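Local atomic coordinates of penicillin-binding protein (Bacillus halodurans, PDB entry 3TG9), a protein that is probably a serine penicillin-recognising enzyme of the beta-lactamase family, named for binding penicillin, although its natural substrate and physiological role are not established. Residues His8-Asp13 with Met324-Ala329; Leu21-Lys24 with Ile28-Ile31; Thr49-Ala54 with Cys313-Ser318; Glu235-Leu240 with Ile309-Ala314. All coordinates share one frame; numbering follows the deposited sequence.

Contact 1 of 4, residues His8-Asp13 with Met324-Ala329; sequences HTIMED and MAAIEA
I10, on the helix at the N-terminal end of the chain, reaches across to A326 and I327 on the helix at the C-terminal end, and on its own side it makes every contact. At CB the side chain forks. The short branch, CG2, ends against the methyl of the alanine, with I10 CG2 3.6 Å from A326 CB. The long branch leaves anti to the carbonyl carbon (chi1 -71°); its first carbon, I10 CG1, runs past A326 CB at 4.1 Å. From there the extended second torsion (chi2 161°) carries the terminal methyl beyond the alanine, and I10 CD1 stops 3.9 Å from I327 CG1, the two isoleucine side chains crossing at about a right angle.

Helices 7-13 and 320-330 lie together on one face of the large antiparallel sheet, the placing of terminal helices familiar from serine beta-lactamases and their penicillin-binding relatives. Because A326 ends at CB, the backbones come near where the isoleucine meets it: I10 CA and A326 CA are 6.8 Å apart.

No hydrogen bond joins the two segments; the contact is purely apolar. I10 also packs on V323 and L330 of the C-terminal helix, one before and one after its two partners here. I327 leans on A20 and M22 of strand 18-24 as well, and M11 touches A20 too, which seats both helices on the same strand. E328 takes no part across the contact; its OE1 forms a salt bridge with K286 NZ and a hydrogen bond with Y303 OH.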
# COMPACT_ATOMS: atom_id res chain seq x y z
N HIS B 8 24.81 5.14 -18.49
CA HIS B 8 23.62 5.92 -18.83
C HIS B 8 23.03 5.49 -20.17
O HIS B 8 21.81 5.32 -20.31
CB HIS B 8 23.95 7.41 -18.85
CG HIS B 8 24.51 7.92 -17.56
ND1 HIS B 8 23.76 8.62 -16.63
CD2 HIS B 8 25.76 7.84 -17.04
CE1 HIS B 8 24.52 8.94 -15.60
NE2 HIS B 8 25.74 8.48 -15.82
N THR B 9 23.92 5.31 -21.15
CA THR B 9 23.52 4.92 -22.49
C THR B 9 22.91 3.53 -22.46
O THR B 9 21.93 3.25 -23.15
CB THR B 9 24.72 4.90 -23.44
OG1 THR B 9 25.40 6.16 -23.37
CG2 THR B 9 24.26 4.64 -24.86
N ILE B 10 23.51 2.66 -21.66
CA ILE B 10 23.02 1.29 -21.53
C ILE B 10 21.59 1.29 -21.01
O ILE B 10 20.70 0.66 -21.59
CB ILE B 10 23.93 0.46 -20.60
CG1 ILE B 10 25.28 0.18 -21.28
CG2 ILE B 10 23.25 -0.84 -20.21
CD1 ILE B 10 26.40 -0.23 -20.33
N MET B 11 21.36 2.02 -19.93
CA MET B 11 20.03 2.08 -19.32
C MET B 11 19.00 2.79 -20.20
O MET B 11 17.83 2.39 -20.26
CB MET B 11 20.11 2.70 -17.93
CG MET B 11 20.71 1.73 -16.94
SD MET B 11 20.92 2.37 -15.29
CE MET B 11 19.20 2.50 -14.79
N GLU B 12 19.45 3.82 -20.90
CA GLU B 12 18.60 4.56 -21.82
C GLU B 12 18.16 3.66 -22.96
O GLU B 12 17.00 3.69 -23.37
CB GLU B 12 19.35 5.78 -22.37
CG GLU B 12 18.46 6.96 -22.71
CD GLU B 12 19.11 8.29 -22.32
OE1 GLU B 12 20.29 8.28 -21.93
OE2 GLU B 12 18.42 9.34 -22.40
N ASP B 13 19.09 2.85 -23.46
CA ASP B 13 18.81 1.97 -24.58
C ASP B 13 17.87 0.84 -24.19
O ASP B 13 17.03 0.40 -24.98
CB ASP B 13 20.12 1.41 -25.15
CG ASP B 13 20.95 2.47 -25.85
OD1 ASP B 13 20.36 3.33 -26.55
OD2 ASP B 13 22.19 2.46 -25.71
N MET B 324 22.57 -5.82 -17.25
CA MET B 324 23.70 -6.50 -16.64
C MET B 324 24.65 -7.10 -17.69
O MET B 324 25.87 -6.98 -17.57
CB MET B 324 23.24 -7.58 -15.66
CG MET B 324 24.26 -8.70 -15.45
SD MET B 324 24.73 -8.84 -13.72
CE MET B 324 24.72 -10.61 -13.52
N ALA B 325 24.08 -7.75 -18.70
CA ALA B 325 24.87 -8.31 -19.79
C ALA B 325 25.64 -7.21 -20.53
O ALA B 325 26.82 -7.37 -20.83
CB ALA B 325 23.97 -9.07 -20.75
N ALA B 326 24.96 -6.10 -20.80
CA ALA B 326 25.59 -4.96 -21.48
C ALA B 326 26.80 -4.45 -20.72
O ALA B 326 27.78 -4.02 -21.32
CB ALA B 326 24.59 -3.84 -21.67
N ILE B 327 26.73 -4.53 -19.39
CA ILE B 327 27.79 -3.99 -18.54
C ILE B 327 28.95 -4.96 -18.39
O ILE B 327 30.11 -4.55 -18.42
CB ILE B 327 27.27 -3.65 -17.13
CG1 ILE B 327 26.23 -2.52 -17.17
CG2 ILE B 327 28.43 -3.28 -16.22
CD1 ILE B 327 25.69 -2.12 -15.78
N GLU B 328 28.66 -6.25 -18.21
CA GLU B 328 29.73 -7.21 -18.00
C GLU B 328 30.53 -7.39 -19.29
O GLU B 328 31.69 -7.80 -19.27
CB GLU B 328 29.21 -8.53 -17.43
CG GLU B 328 28.19 -9.24 -18.29
CD GLU B 328 27.76 -10.57 -17.66
OE1 GLU B 328 27.85 -10.71 -16.42
OE2 GLU B 328 27.34 -11.47 -18.41
N ALA B 329 29.89 -7.05 -20.41
CA ALA B 329 30.57 -6.97 -21.70
C ALA B 329 31.69 -5.94 -21.65
O ALA B 329 32.83 -6.23 -22.04
CB ALA B 329 29.57 -6.60 -22.79

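Contact 2 of 4, residues Leu21-Lys24 with Ile28-Ile31; sequences LMKK and IPFI
L21 and M22 pair with I31 and F30 in the antiparallel beta hairpin of strands 18-24 and 30-34, the hairpin that brings the outermost strand 30-34 onto one edge of the large sheet. M22 with F30 is the hydrogen-bonded pair. F30 N donates a hydrogen bond to M22 O at 2.8 Å, approaching in the carbonyl plane; the return bond from M22 N to F30 O rests on an oxygen whose position is less sure. L21 and I31 form the neighbouring non-hydrogen-bonded pair.

The tight side is the face carrying L21 and I31. L21 CG, anti to its own amide nitrogen (chi1 171°), sits 3.8 Å from P29 CB, while one of its methyls, L21 CD1, meets I31 CD1 at 3.9 Å. The leucine lies alongside both, pointing the same way as each. K23 lays its CB beside P29, then bends at its last torsion (chi4 136°) so that NZ bonds to D27 O in the turn. A234 and M238 of helix 234-245 close over the leucine, and M238 touches P29 as well.

The other face is looser. F30 is exposed, and M22 SD stands obliquely above its ring, 5.4 Å from the centroid and 30° off the ring normal, a Met-aromatic contact at long range, while M22 O lies at the ring's edge. The end of the methionine leads off toward I327, L330 and F331, in the direction of the C-terminal helix. Next to the amide of F30, P29 CA adds a CA-H...O contact of 3.1 Å to M22 O, the same oxygen that accepts F30 N.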
# COMPACT_ATOMS: atom_id res chain seq x y z
N LEU B 21 25.35 0.11 -11.28
CA LEU B 21 26.68 0.43 -10.79
C LEU B 21 27.72 -0.55 -11.36
O LEU B 21 27.44 -1.74 -11.53
CB LEU B 21 26.72 0.43 -9.26
CG LEU B 21 28.06 0.54 -8.53
CD1 LEU B 21 27.84 1.04 -7.12
CD2 LEU B 21 28.79 -0.78 -8.49
N MET B 22 28.91 -0.04 -11.64
CA MET B 22 30.04 -0.89 -12.06
C MET B 22 31.34 -0.42 -11.43
O MET B 22 31.67 0.75 -11.49
CB MET B 22 30.21 -0.88 -13.58
CG MET B 22 31.65 -1.05 -13.99
SD MET B 22 31.94 -0.67 -15.72
CE MET B 22 31.63 -2.26 -16.47
N LYS B 23 32.07 -1.35 -10.83
CA LYS B 23 33.35 -1.01 -10.23
C LYS B 23 34.44 -1.97 -10.67
O LYS B 23 34.26 -3.20 -10.60
CB LYS B 23 33.23 -0.98 -8.71
CG LYS B 23 34.55 -1.19 -8.00
CD LYS B 23 34.57 -0.51 -6.65
CE LYS B 23 35.84 -0.83 -5.91
NZ LYS B 23 36.43 0.38 -5.27
N LYS B 24 35.56 -1.42 -11.13
CA LYS B 24 36.69 -2.23 -11.60
C LYS B 24 37.84 -2.20 -10.60
O LYS B 24 38.60 -1.24 -10.54
CB LYS B 24 37.17 -1.75 -12.97
CG LYS B 24 36.05 -1.66 -14.00
CD LYS B 24 36.54 -1.89 -15.43
CE LYS B 24 37.03 -0.60 -16.08
NZ LYS B 24 37.30 -0.80 -17.54
N ILE B 28 36.95 3.98 -8.53
CA ILE B 28 35.65 4.37 -8.02
C ILE B 28 34.62 3.93 -9.04
O ILE B 28 34.91 3.88 -10.24
CB ILE B 28 35.56 5.91 -7.81
CG1 ILE B 28 35.32 6.63 -9.14
CG2 ILE B 28 36.82 6.43 -7.10
CD1 ILE B 28 34.52 7.93 -9.01
N PRO B 29 33.40 3.61 -8.57
CA PRO B 29 32.37 3.02 -9.44
C PRO B 29 31.82 4.01 -10.45
O PRO B 29 31.86 5.19 -10.20
CB PRO B 29 31.26 2.64 -8.45
CG PRO B 29 31.89 2.70 -7.08
CD PRO B 29 32.95 3.74 -7.18
N PHE B 30 31.37 3.52 -11.60
CA PHE B 30 30.46 4.30 -12.43
C PHE B 30 29.05 4.03 -11.90
O PHE B 30 28.64 2.88 -11.77
CB PHE B 30 30.53 3.86 -13.89
CG PHE B 30 31.80 4.25 -14.61
CD1 PHE B 30 31.75 5.02 -15.76
CD2 PHE B 30 33.03 3.81 -14.16
CE1 PHE B 30 32.91 5.37 -16.44
CE2 PHE B 30 34.20 4.16 -14.83
CZ PHE B 30 34.13 4.94 -15.97
N ILE B 31 28.32 5.09 -11.58
CA ILE B 31 26.96 4.93 -11.07
C ILE B 31 25.98 5.73 -11.92
O ILE B 31 26.23 6.89 -12.24
CB ILE B 31 26.84 5.38 -9.62
CG1 ILE B 31 27.97 4.76 -8.79
CG2 ILE B 31 25.46 5.03 -9.06
CD1 ILE B 31 27.80 4.93 -7.30

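Contact 3 of 4, residues Thr49-Ala54 with Cys313-Ser318; sequences TRFGIA and CANQSS
F51 lays its ring over C313: F51 CD2 stands 3.6 Å from C313 CB, and the cysteine's carbonyl carbon lies over the same ring. The sulfur is set off obliquely, C313 SG being 5.2 Å from the ring centroid and 48° off its normal. Along the ring the chain of 313-318 leaves its strand, and F51 CD1 comes within 4.0 Å of N315 CB. The N315 amide is turned 69° from the ring plane, its orientation fixed by hydrogen bonds of ND2 with L203 O and F36 O, and of OD1 with S17 and N45.

Strand 51-52 pairs not with the large sheet but with strand 231-232, through the backbone of F51 and V232. The ring therefore bridges a small sheet and the end of strand 308-314. Just past A54, the chain from strand 51-52 runs into what is probably the family's SxxK motif.

Two waters span the remaining gap, one of them in the plane of the ring at its edge. No direct hydrogen bond joins the segments; G52 O reaches A314 N and A314 O through these ordered waters, which satisfy the polar atoms beside an apolar ring.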
# COMPACT_ATOMS: atom_id res chain seq x y z
N THR B 49 18.82 6.24 -3.98
CA THR B 49 17.50 5.64 -3.92
C THR B 49 17.60 4.19 -3.49
O THR B 49 18.40 3.43 -4.05
CB THR B 49 16.84 5.65 -5.30
OG1 THR B 49 16.81 6.98 -5.84
CG2 THR B 49 15.43 5.11 -5.23
N ARG B 50 16.80 3.79 -2.51
CA ARG B 50 16.73 2.39 -2.11
C ARG B 50 15.77 1.58 -2.97
O ARG B 50 14.66 2.04 -3.27
CB ARG B 50 16.30 2.25 -0.65
CG ARG B 50 17.37 2.59 0.32
CD ARG B 50 17.14 3.98 0.90
NE ARG B 50 17.78 4.03 2.20
CZ ARG B 50 17.29 4.66 3.25
NH1 ARG B 50 16.16 5.33 3.15
NH2 ARG B 50 17.97 4.62 4.39
N PHE B 51 16.19 0.38 -3.35
CA PHE B 51 15.39 -0.50 -4.18
C PHE B 51 15.18 -1.84 -3.49
O PHE B 51 16.09 -2.36 -2.84
CB PHE B 51 16.08 -0.75 -5.53
CG PHE B 51 16.19 0.47 -6.39
CD1 PHE B 51 15.23 0.74 -7.35
CD2 PHE B 51 17.28 1.33 -6.28
CE1 PHE B 51 15.33 1.85 -8.16
CE2 PHE B 51 17.40 2.43 -7.09
CZ PHE B 51 16.42 2.69 -8.04
N GLY B 52 13.99 -2.40 -3.63
CA GLY B 52 13.75 -3.77 -3.21
C GLY B 52 14.50 -4.70 -4.14
O GLY B 52 14.62 -4.40 -5.33
N ILE B 53 15.01 -5.81 -3.63
CA ILE B 53 15.84 -6.71 -4.45
C ILE B 53 15.34 -8.15 -4.54
O ILE B 53 16.05 -9.03 -5.07
CB ILE B 53 17.31 -6.69 -3.97
CG1 ILE B 53 17.47 -7.44 -2.65
CG2 ILE B 53 17.82 -5.25 -3.81
CD1 ILE B 53 18.91 -7.40 -2.11
N ALA B 54 14.13 -8.40 -4.05
CA ALA B 54 13.55 -9.74 -4.13
C ALA B 54 14.53 -10.79 -3.61
O ALA B 54 15.14 -10.59 -2.56
CB ALA B 54 13.15 -10.02 -5.56
N CYS B 313 19.89 -2.36 -9.97
CA CYS B 313 18.63 -2.27 -9.23
C CYS B 313 17.58 -1.63 -10.12
O CYS B 313 17.86 -0.65 -10.82
CB CYS B 313 18.81 -1.45 -7.96
SG CYS B 313 19.90 -2.17 -6.71
N ALA B 314 16.37 -2.17 -10.13
CA ALA B 314 15.28 -1.57 -10.90
C ALA B 314 13.94 -1.65 -10.18
O ALA B 314 13.63 -2.68 -9.57
CB ALA B 314 15.18 -2.21 -12.27
N ASN B 315 13.17 -0.57 -10.26
CA ASN B 315 11.81 -0.56 -9.71
C ASN B 315 10.77 -0.81 -10.80
O ASN B 315 9.72 -0.18 -10.83
CB ASN B 315 11.50 0.72 -8.89
CG ASN B 315 11.40 1.99 -9.74
OD1 ASN B 315 12.18 2.20 -10.68
ND2 ASN B 315 10.43 2.86 -9.40
N GLN B 316 11.10 -1.73 -11.70
CA GLN B 316 10.15 -2.27 -12.67
C GLN B 316 10.36 -3.78 -12.74
O GLN B 316 11.31 -4.31 -12.17
CB GLN B 316 10.36 -1.65 -14.05
CG GLN B 316 11.70 -2.00 -14.67
CD GLN B 316 11.91 -1.34 -16.02
OE1 GLN B 316 12.21 -0.15 -16.10
NE2 GLN B 316 11.76 -2.11 -17.10
N SER B 317 9.46 -4.46 -13.43
CA SER B 317 9.40 -5.92 -13.38
C SER B 317 10.53 -6.68 -14.12
O SER B 317 10.94 -7.75 -13.68
CB SER B 317 8.02 -6.41 -13.83
OG SER B 317 7.03 -6.06 -12.87
N SER B 318 11.03 -6.14 -15.22
CA SER B 318 12.12 -6.79 -15.95
C SER B 318 13.08 -5.79 -16.59
O SER B 318 12.77 -4.61 -16.71
CB SER B 318 11.56 -7.74 -17.01
OG SER B 318 10.65 -7.05 -17.85
O HOH W 1 16.35 -4.06 -7.44
O HOH W 2 13.21 -2.50 -6.86

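Contact 4 of 4, residues Glu235-Leu240 with Ile309-Ala314; sequences EDMMKL and IVVVCA
M237 and M238 of helix 234-245 lie against I309 and V311 of strand 308-314, where the helix packs on the face of the large sheet that the terminal helices do not occupy; the result is the helix-sheet-helix layering of the serine beta-lactamase fold. The short axes approach to 8.2 Å with their chain directions 144° apart, so helix and strand run roughly counter to each other.

In the first shell M237 CB rests 3.7 Å from V311 CG1, and the next carbon, M237 CG, is still over the valine, 3.9 Å from V311 CG2. A sharp bend at the second torsion (chi2 63°) then turns the thioether away, and the side chain goes on to touch F60 of helix 58-70 and S300 of strand 296-303. M238 crosses I309 at about a right angle, with M238 CG 3.9 Å from I309 CD1. That same methyl also comes under the helix backbone, I309 CD1 lying 3.8 Å from M238 O. Beyond this the tip of M238 bends off to the hairpin, over L21, K23 and P29.

Further out, the strand is fixed by backbone hydrogen bonds on both flanks: V311 with L21 and I309 with K23 on one, V310 with A301 and V312 with H299 on the other. The helix is tied down by D236, whose OD2 accepts hydrogen bonds from E188 N and S189 OG, and whose N is bonded to T233 OG1. On the partly exposed side of the helix, K239 NZ reaches E235 OE2 in a long salt bridge of 3.6 Å.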
# COMPACT_ATOMS: atom_id res chain seq x y z
N GLU B 235 25.24 1.18 -4.29
CA GLU B 235 26.55 1.25 -3.66
C GLU B 235 26.64 0.47 -2.35
O GLU B 235 27.68 -0.07 -2.02
CB GLU B 235 27.00 2.70 -3.47
CG GLU B 235 28.43 2.81 -2.97
CD GLU B 235 28.98 4.22 -3.03
OE1 GLU B 235 28.18 5.17 -3.23
OE2 GLU B 235 30.21 4.38 -2.86
N ASP B 236 25.55 0.42 -1.59
CA ASP B 236 25.50 -0.51 -0.46
C ASP B 236 25.62 -1.98 -0.94
O ASP B 236 26.14 -2.83 -0.22
CB ASP B 236 24.23 -0.32 0.37
CG ASP B 236 24.41 0.67 1.53
OD1 ASP B 236 25.43 1.39 1.55
OD2 ASP B 236 23.54 0.71 2.42
N MET B 237 25.13 -2.29 -2.13
CA MET B 237 25.30 -3.65 -2.64
C MET B 237 26.76 -3.85 -3.04
O MET B 237 27.35 -4.90 -2.79
CB MET B 237 24.39 -3.97 -3.83
CG MET B 237 24.42 -5.46 -4.22
SD MET B 237 23.79 -6.50 -2.88
CE MET B 237 24.50 -8.11 -3.28
N MET B 238 27.35 -2.82 -3.63
CA MET B 238 28.77 -2.85 -3.91
C MET B 238 29.55 -3.08 -2.62
O MET B 238 30.43 -3.93 -2.56
CB MET B 238 29.21 -1.53 -4.55
CG MET B 238 30.69 -1.47 -4.88
SD MET B 238 31.28 0.22 -5.02
CE MET B 238 31.62 0.58 -3.29
N LYS B 239 29.23 -2.33 -1.58
CA LYS B 239 29.91 -2.50 -0.30
C LYS B 239 29.72 -3.90 0.26
O LYS B 239 30.57 -4.39 1.01
CB LYS B 239 29.42 -1.48 0.73
CG LYS B 239 29.79 -0.04 0.44
CD LYS B 239 29.37 0.87 1.59
CE LYS B 239 29.37 2.34 1.18
NZ LYS B 239 30.55 2.68 0.32
N LEU B 240 28.60 -4.54 -0.06
CA LEU B 240 28.34 -5.87 0.48
C LEU B 240 29.27 -6.92 -0.14
O LEU B 240 29.80 -7.79 0.57
CB LEU B 240 26.87 -6.28 0.31
CG LEU B 240 26.72 -7.72 0.81
CD1 LEU B 240 25.58 -7.94 1.76
CD2 LEU B 240 26.69 -8.72 -0.36
N ILE B 309 32.72 -5.50 -9.88
CA ILE B 309 31.42 -5.57 -9.20
C ILE B 309 30.41 -4.86 -10.08
O ILE B 309 30.65 -3.74 -10.54
CB ILE B 309 31.44 -4.88 -7.83
CG1 ILE B 309 32.38 -5.60 -6.86
CG2 ILE B 309 30.04 -4.83 -7.23
CD1 ILE B 309 32.57 -4.86 -5.54
N VAL B 310 29.28 -5.52 -10.33
CA VAL B 310 28.16 -4.90 -11.03
C VAL B 310 26.91 -5.00 -10.16
O VAL B 310 26.69 -5.98 -9.45
CB VAL B 310 27.91 -5.54 -12.42
CG1 VAL B 310 26.71 -4.88 -13.11
CG2 VAL B 310 29.15 -5.41 -13.29
N VAL B 311 26.11 -3.94 -10.16
CA VAL B 311 24.86 -3.93 -9.41
C VAL B 311 23.83 -3.30 -10.31
O VAL B 311 24.02 -2.18 -10.77
CB VAL B 311 24.97 -3.10 -8.12
CG1 VAL B 311 23.67 -3.16 -7.35
CG2 VAL B 311 26.12 -3.60 -7.25
N VAL B 312 22.75 -4.01 -10.58
CA VAL B 312 21.63 -3.42 -11.30
C VAL B 312 20.35 -3.51 -10.46
O VAL B 312 19.82 -4.59 -10.23
CB VAL B 312 21.42 -4.08 -12.68
CG1 VAL B 312 20.34 -3.35 -13.45
CG2 VAL B 312 22.73 -4.07 -13.47
N CYS B 313 19.89 -2.36 -9.97
CA CYS B 313 18.63 -2.27 -9.23
C CYS B 313 17.58 -1.63 -10.12
O CYS B 313 17.86 -0.65 -10.82
CB CYS B 313 18.81 -1.45 -7.96
SG CYS B 313 19.90 -2.17 -6.71
N ALA B 314 16.37 -2.17 -10.13
CA ALA B 314 15.28 -1.57 -10.90
C ALA B 314 13.94 -1.65 -10.18
O ALA B 314 13.63 -2.68 -9.57
CB ALA B 314 15.18 -2.21 -12.27

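Overall arrangement
Contacts 1 and 4 work on opposite faces of one sheet, and strand 308-314 serves both: I327 CG2 packs on V310 CG2 at 3.7 Å, while the next residue, V311, points to the helix of contact 4. Contact 2 adds the edge hairpin, joined to contact 4 by backbone bonds such as L21 N to V311 O, and meets contact 1 through M22. Contact 3 shares C313 and A314 with contact 4, at the C-terminal end of the strand. Contacts 1, 3 and 4 are buried; contact 2 is partly open. Chemistry follows: aliphatic packing between neighbouring helices in contact 1 and helix and sheet in contact 4, backbone pairing at the edge, ring packing with water-mediated backbone links in contact 3.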